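Local coordinates for uncharacterized protein (Photobacterium profundum, PDB 3R87) that probably hydrolyses acyl thioesters, as a hotdog-fold member of the 4-hydroxybenzoyl-CoA thioesterase family, at residues N28-F33 with G108-V113; E38-S43 with I78-T83. All blocks are in the same frame, centred on the assembly; numbering follows the deposited sequence.

How the contacts relate
Contacts 1 and 2 set two portions of one helix, 28-41, against the same antiparallel sheet: the early turns meet strand 106-115, the last turn strand 75-85. Their centres are about 10 Å apart, and along the chain contact 2 is nested inside the loop that contact 1 closes. Ile78 joins them, its CG2 lying 3.8 Å from CD1 of Phe33 and its CD1 3.9 Å from CB of Tyr32. Gln94, on strand 89-97, adds a polar tie, since its NE2 bonds both to O of Phe33 and to OG1 of Thr80. Both contacts lie away from His53 and Asp127, which bind magnesium in this protein, though none is bound to this chain.

Contact 1: residues N28-F33 with G108-V113; sequences NFLKYF and GDIEMV
Phe33 turns its CG anti to its own carbonyl carbon (chi1 -70°), and this sends the ring from the helix to Gly108 on the facing strand; Ile110, in the conformer described, likewise sets CG1 anti to its carbonyl carbon (chi1 -81°). The CE2 side of the phenyl ring makes the nearest approach: Phe33 CE2 lies 3.8 Å from Gly108 N and 3.9 Å from Gly108 CA, and Phe33 CZ is 4.0 Å from the same N. Glycine suits this position because it bears no side chain on the flank facing the helix, and the CE2-CZ side of the ring can come close to the strand backbone. Two residues further along the strand, Ile110 points its CD1 toward both Leu30 and Phe33. This methyl stands about 4.2 Å from CD2 of Leu30 and, more distantly, 4.5 Å from CD2 of Phe33; both values are approximate, since Leu30 and Ile110 are each modelled in two conformers and the CG1-CD1 bond of Ile110 is implausibly short. Branched aliphatic groups suit this buried patch because their methyls present apolar surface in several directions. Phe33 packs further on Met64, Val96 and Val106, while Leu30 also meets Pro27 of the second subunit. The polar side chains of Asp109 and Glu111 are engaged elsewhere, in salt bridges to Arg93 and Lys89. Helix and strand segments pass 10.9 Å apart at 61°, a spacing filled by these side chains. A curved antiparallel sheet wrapped round a central helix is the hallmark of the hotdog fold, to which this family belongs.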
loop_
_atom_site.group_PDB
_atom_site.type_symbol
_atom_site.label_atom_id
_atom_site.label_comp_id
_atom_site.label_asym_id
_atom_site.label_seq_id
_atom_site.Cartn_x
_atom_site.Cartn_y
_atom_site.Cartn_z
ATOM N N ASN A 28 2.657 6.470 -4.407
ATOM C CA ASN A 28 2.883 6.770 -2.992
ATOM C C ASN A 28 2.998 8.261 -2.723
ATOM O O ASN A 28 2.721 8.688 -1.603
ATOM C CB ASN A 28 4.155 6.054 -2.517
ATOM C CG ASN A 28 3.968 4.552 -2.503
ATOM O OD1 ASN A 28 2.840 4.063 -2.409
ATOM N ND2 ASN A 28 5.041 3.812 -2.633
ATOM N N PHE A 29 3.405 9.067 -3.717
ATOM C CA PHE A 29 3.516 10.491 -3.454
ATOM C C PHE A 29 2.192 11.102 -3.058
ATOM O O PHE A 29 2.156 12.052 -2.242
ATOM C CB PHE A 29 4.158 11.207 -4.638
ATOM C CG PHE A 29 5.564 10.808 -4.881
ATOM C CD1 PHE A 29 6.574 11.069 -3.934
ATOM C CD2 PHE A 29 5.941 10.141 -6.033
ATOM C CE1 PHE A 29 7.870 10.750 -4.168
ATOM C CE2 PHE A 29 7.260 9.810 -6.282
ATOM C CZ PHE A 29 8.258 10.122 -5.355
ATOM N N LEU A 30 1.071 10.634 -3.625
ATOM C CA LEU A 30 -0.205 11.165 -3.198
ATOM C C LEU A 30 -0.536 10.813 -1.774
ATOM O O LEU A 30 -1.244 11.568 -1.089
ATOM C CB LEU A 30 -1.373 10.787 -4.115
ATOM C CG LEU A 30 -1.579 11.639 -5.366
ATOM C CD1 LEU A 30 -2.457 10.717 -6.287
ATOM C CD2 LEU A 30 -2.076 13.051 -5.056
ATOM N N LYS A 31 -0.022 9.665 -1.281
ATOM C CA LYS A 31 -0.183 9.356 0.149
ATOM C C LYS A 31 0.536 10.415 1.008
ATOM O O LYS A 31 -0.005 10.870 2.023
ATOM C CB LYS A 31 0.401 7.967 0.474
ATOM C CG LYS A 31 -0.281 6.855 -0.231
ATOM C CD LYS A 31 0.363 5.509 0.064
ATOM C CE LYS A 31 -0.372 4.379 -0.701
ATOM N NZ LYS A 31 -0.180 3.007 -0.093
ATOM N N TYR A 32 1.781 10.741 0.615
ATOM C CA TYR A 32 2.537 11.694 1.407
ATOM C C TYR A 32 1.845 13.059 1.400
ATOM O O TYR A 32 1.832 13.747 2.413
ATOM C CB TYR A 32 3.939 11.861 0.842
ATOM C CG TYR A 32 4.713 10.551 0.651
ATOM C CD1 TYR A 32 4.432 9.378 1.369
ATOM C CD2 TYR A 32 5.706 10.517 -0.311
ATOM C CE1 TYR A 32 5.114 8.210 1.072
ATOM C CE2 TYR A 32 6.406 9.349 -0.606
ATOM C CZ TYR A 32 6.069 8.184 0.089
ATOM O OH TYR A 32 6.716 7.041 -0.271
ATOM N N PHE A 33 1.270 13.440 0.244
ATOM C CA PHE A 33 0.544 14.682 0.166
ATOM C C PHE A 33 -0.663 14.666 1.086
ATOM O O PHE A 33 -0.978 15.668 1.719
ATOM C CB PHE A 33 0.168 15.000 -1.252
ATOM C CG PHE A 33 1.291 15.390 -2.169
ATOM C CD1 PHE A 33 2.559 15.734 -1.714
ATOM C CD2 PHE A 33 1.068 15.490 -3.536
ATOM C CE1 PHE A 33 3.550 16.185 -2.551
ATOM C CE2 PHE A 33 2.085 15.939 -4.390
ATOM C CZ PHE A 33 3.324 16.274 -3.908
ATOM N N GLY A 108 2.359 18.604 -7.058
ATOM C CA GLY A 108 0.931 18.357 -7.192
ATOM C C GLY A 108 0.149 19.628 -7.000
ATOM O O GLY A 108 0.392 20.404 -6.052
ATOM N N ASP A 109 -0.830 19.839 -7.873
ATOM C CA ASP A 109 -1.879 20.821 -7.696
ATOM C C ASP A 109 -3.155 20.051 -7.409
ATOM O O ASP A 109 -3.621 19.271 -8.278
ATOM C CB ASP A 109 -2.072 21.682 -8.965
ATOM C CG ASP A 109 -0.862 22.486 -9.343
ATOM O OD1 ASP A 109 -0.348 23.179 -8.481
ATOM O OD2 ASP A 109 -0.461 22.442 -10.559
ATOM N N ILE A 110 -3.684 20.167 -6.207
ATOM C CA ILE A 110 -4.777 19.350 -5.712
ATOM C C ILE A 110 -5.978 20.190 -5.415
ATOM O O ILE A 110 -5.850 21.277 -4.820
ATOM C CB ILE A 110 -4.349 18.526 -4.490
ATOM C CG1 ILE A 110 -3.582 17.239 -4.847
ATOM C CG2 ILE A 110 -5.565 18.187 -3.645
ATOM C CD1 ILE A 110 -2.618 17.191 -5.425
ATOM N N GLU A 111 -7.152 19.792 -5.834
ATOM C CA GLU A 111 -8.390 20.446 -5.498
ATOM C C GLU A 111 -9.185 19.551 -4.598
ATOM O O GLU A 111 -9.455 18.377 -4.960
ATOM C CB GLU A 111 -9.223 20.762 -6.728
ATOM C CG GLU A 111 -8.559 21.555 -7.725
ATOM C CD GLU A 111 -9.481 22.068 -8.837
ATOM O OE1 GLU A 111 -10.707 21.697 -8.914
ATOM O OE2 GLU A 111 -8.938 22.791 -9.707
ATOM N N MET A 112 -9.592 20.044 -3.453
ATOM C CA MET A 112 -10.250 19.307 -2.408
ATOM C C MET A 112 -11.684 19.839 -2.220
ATOM O O MET A 112 -11.873 21.073 -2.232
ATOM C CB MET A 112 -9.449 19.619 -1.112
ATOM C CG MET A 112 -9.952 18.939 0.133
ATOM S SD MET A 112 -9.092 19.277 1.650
ATOM C CE MET A 112 -9.542 20.760 2.191
ATOM N N VAL A 113 -12.619 18.937 -1.950
ATOM C CA VAL A 113 -13.989 19.273 -1.545
ATOM C C VAL A 113 -14.284 18.559 -0.219
ATOM O O VAL A 113 -13.567 17.708 0.241
ATOM C CB VAL A 113 -14.950 18.824 -2.634
ATOM C CG1 VAL A 113 -14.654 19.594 -3.910
ATOM C CG2 VAL A 113 -14.878 17.313 -2.937
#

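Contact 2: residues E38-S43 with I78-T83; sequences EHVIDS and IRTSFT
Val40, on the last turn of its helix, faces Thr80 on the strand with their CA atoms 8.3 Å apart, and the helix ends just beyond, where Asp42 N still bonds to Glu38 O but Asp42 itself takes a positive phi of 97°. Val40 supplies the whole helical side of the contact and divides its two methyls between two strand residues. With CG1 anti to the backbone N (chi1 173°), that methyl comes up to the Phe82 ring, 3.9 Å from CE1 and 4.0 Å from CD1. The other methyl, CG2, lies 4.2 Å from CG2 of Thr80. A beta-branched valine is compact enough for a helix this close to the sheet, yet its fork covers both partners. Thr80 and Phe82 project from the same face of the strand. Threonine is apt because it offers a methyl to Val40 while its OG1 is hydrogen-bonded to Gln94, leaving this buried hydroxyl satisfied. Phe82 brings a broad apolar ring that also meets Trp92 and Met132. Asp42 then caps the next helix, its OD2 bonding to Asp44 N, so one residue stands both at the end of helix 28-41 and at the N-cap of helix 43-53. Val40 thus packs against strand 75-85, which is paired with strands 7-12 and 89-97, while neighbouring Ile41 leans on Ile128 and Met132 of helix 126-133.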
loop_
_atom_site.group_PDB
_atom_site.type_symbol
_atom_site.label_atom_id
_atom_site.label_comp_id
_atom_site.label_asym_id
_atom_site.label_seq_id
_atom_site.Cartn_x
_atom_site.Cartn_y
_atom_site.Cartn_z
ATOM N N GLU A 38 -3.254 16.594 6.214
ATOM C CA GLU A 38 -3.781 16.345 7.563
ATOM C C GLU A 38 -3.080 17.156 8.611
ATOM O O GLU A 38 -3.713 17.643 9.535
ATOM C CB GLU A 38 -3.720 14.864 7.939
ATOM C CG GLU A 38 -4.553 13.942 7.073
ATOM C CD GLU A 38 -4.869 12.661 7.777
ATOM O OE1 GLU A 38 -4.850 12.582 9.014
ATOM O OE2 GLU A 38 -5.229 11.660 7.101
ATOM N N HIS A 39 -1.764 17.298 8.489
ATOM C CA HIS A 39 -1.008 18.077 9.468
ATOM C C HIS A 39 -1.315 19.553 9.382
ATOM O O HIS A 39 -1.245 20.236 10.401
ATOM C CB HIS A 39 0.484 17.801 9.362
ATOM C CG HIS A 39 0.830 16.469 9.947
ATOM N ND1 HIS A 39 1.165 16.294 11.260
ATOM C CD2 HIS A 39 0.908 15.246 9.402
ATOM C CE1 HIS A 39 1.366 15.000 11.505
ATOM N NE2 HIS A 39 1.197 14.330 10.374
ATOM N N VAL A 40 -1.661 20.092 8.210
ATOM C CA VAL A 40 -2.115 21.479 8.105
ATOM C C VAL A 40 -3.451 21.627 8.803
ATOM O O VAL A 40 -3.682 22.595 9.564
ATOM C CB VAL A 40 -2.167 21.950 6.670
ATOM C CG1 VAL A 40 -2.798 23.331 6.571
ATOM C CG2 VAL A 40 -0.821 21.937 6.042
ATOM N N ILE A 41 -4.371 20.702 8.555
ATOM C CA ILE A 41 -5.728 20.789 9.054
ATOM C C ILE A 41 -5.857 20.497 10.553
ATOM O O ILE A 41 -6.622 21.149 11.252
ATOM C CB ILE A 41 -6.637 19.835 8.244
ATOM C CG1 ILE A 41 -6.753 20.282 6.779
ATOM C CG2 ILE A 41 -8.023 19.711 8.921
ATOM C CD1 ILE A 41 -7.275 19.188 5.876
ATOM N N ASP A 42 -5.066 19.538 11.031
ATOM C CA ASP A 42 -5.064 18.920 12.344
ATOM C C ASP A 42 -5.854 17.623 12.235
ATOM O O ASP A 42 -7.099 17.612 12.067
ATOM C CB ASP A 42 -5.639 19.809 13.461
ATOM C CG ASP A 42 -5.410 19.229 14.830
ATOM O OD1 ASP A 42 -5.366 20.037 15.737
ATOM O OD2 ASP A 42 -5.491 18.096 15.041
ATOM N N SER A 43 -5.162 16.492 12.356
ATOM C CA SER A 43 -5.813 15.217 12.187
ATOM C C SER A 43 -6.859 14.947 13.265
ATOM O O SER A 43 -7.818 14.247 13.009
ATOM C CB SER A 43 -4.715 14.123 12.210
ATOM O OG SER A 43 -3.827 14.310 13.299
ATOM N N ILE A 78 7.923 17.434 2.506
ATOM C CA ILE A 78 6.695 17.733 1.787
ATOM C C ILE A 78 6.339 19.185 2.117
ATOM O O ILE A 78 6.186 19.522 3.284
ATOM C CB ILE A 78 5.534 16.799 2.161
ATOM C CG1 ILE A 78 5.930 15.344 2.179
ATOM C CG2 ILE A 78 4.345 17.128 1.304
ATOM C CD1 ILE A 78 6.381 14.879 0.865
ATOM N N ARG A 79 6.230 20.006 1.087
ATOM C CA ARG A 79 6.016 21.455 1.255
ATOM C C ARG A 79 4.660 21.781 0.690
ATOM O O ARG A 79 4.404 21.543 -0.516
ATOM C CB ARG A 79 7.133 22.199 0.554
ATOM C CG ARG A 79 8.484 21.889 1.143
ATOM C CD ARG A 79 9.595 22.736 0.568
ATOM N NE ARG A 79 10.857 22.382 1.161
ATOM C CZ ARG A 79 12.026 22.845 0.731
ATOM N NH1 ARG A 79 12.048 23.675 -0.341
ATOM N NH2 ARG A 79 13.134 22.461 1.316
ATOM N N THR A 80 3.787 22.350 1.511
ATOM C CA THR A 80 2.381 22.501 1.189
ATOM C C THR A 80 1.917 23.931 1.419
ATOM O O THR A 80 2.212 24.511 2.465
ATOM C CB THR A 80 1.548 21.578 2.111
ATOM O OG1 THR A 80 1.912 20.219 1.858
ATOM C CG2 THR A 80 0.055 21.711 1.919
ATOM N N SER A 81 1.137 24.462 0.508
ATOM C CA SER A 81 0.381 25.668 0.742
ATOM C C SER A 81 -1.046 25.469 0.259
ATOM O O SER A 81 -1.330 24.547 -0.518
ATOM C CB SER A 81 1.016 26.898 0.066
ATOM O OG SER A 81 0.988 26.710 -1.316
ATOM N N PHE A 82 -1.971 26.303 0.720
ATOM C CA PHE A 82 -3.371 26.245 0.330
ATOM C C PHE A 82 -3.897 27.582 0.028
ATOM O O PHE A 82 -3.413 28.620 0.535
ATOM C CB PHE A 82 -4.302 25.541 1.398
ATOM C CG PHE A 82 -4.413 26.284 2.672
ATOM C CD1 PHE A 82 -3.561 26.060 3.797
ATOM C CD2 PHE A 82 -5.420 27.276 2.805
ATOM C CE1 PHE A 82 -3.693 26.776 4.964
ATOM C CE2 PHE A 82 -5.487 28.002 3.991
ATOM C CZ PHE A 82 -4.639 27.730 5.110
ATOM N N THR A 83 -4.938 27.604 -0.801
ATOM C CA THR A 83 -5.717 28.801 -1.042
ATOM C C THR A 83 -7.182 28.355 -1.103
ATOM O O THR A 83 -7.544 27.330 -1.590
ATOM C CB THR A 83 -5.336 29.416 -2.375
ATOM O OG1 THR A 83 -5.947 28.775 -3.409
ATOM C CG2 THR A 83 -3.854 29.236 -2.738
#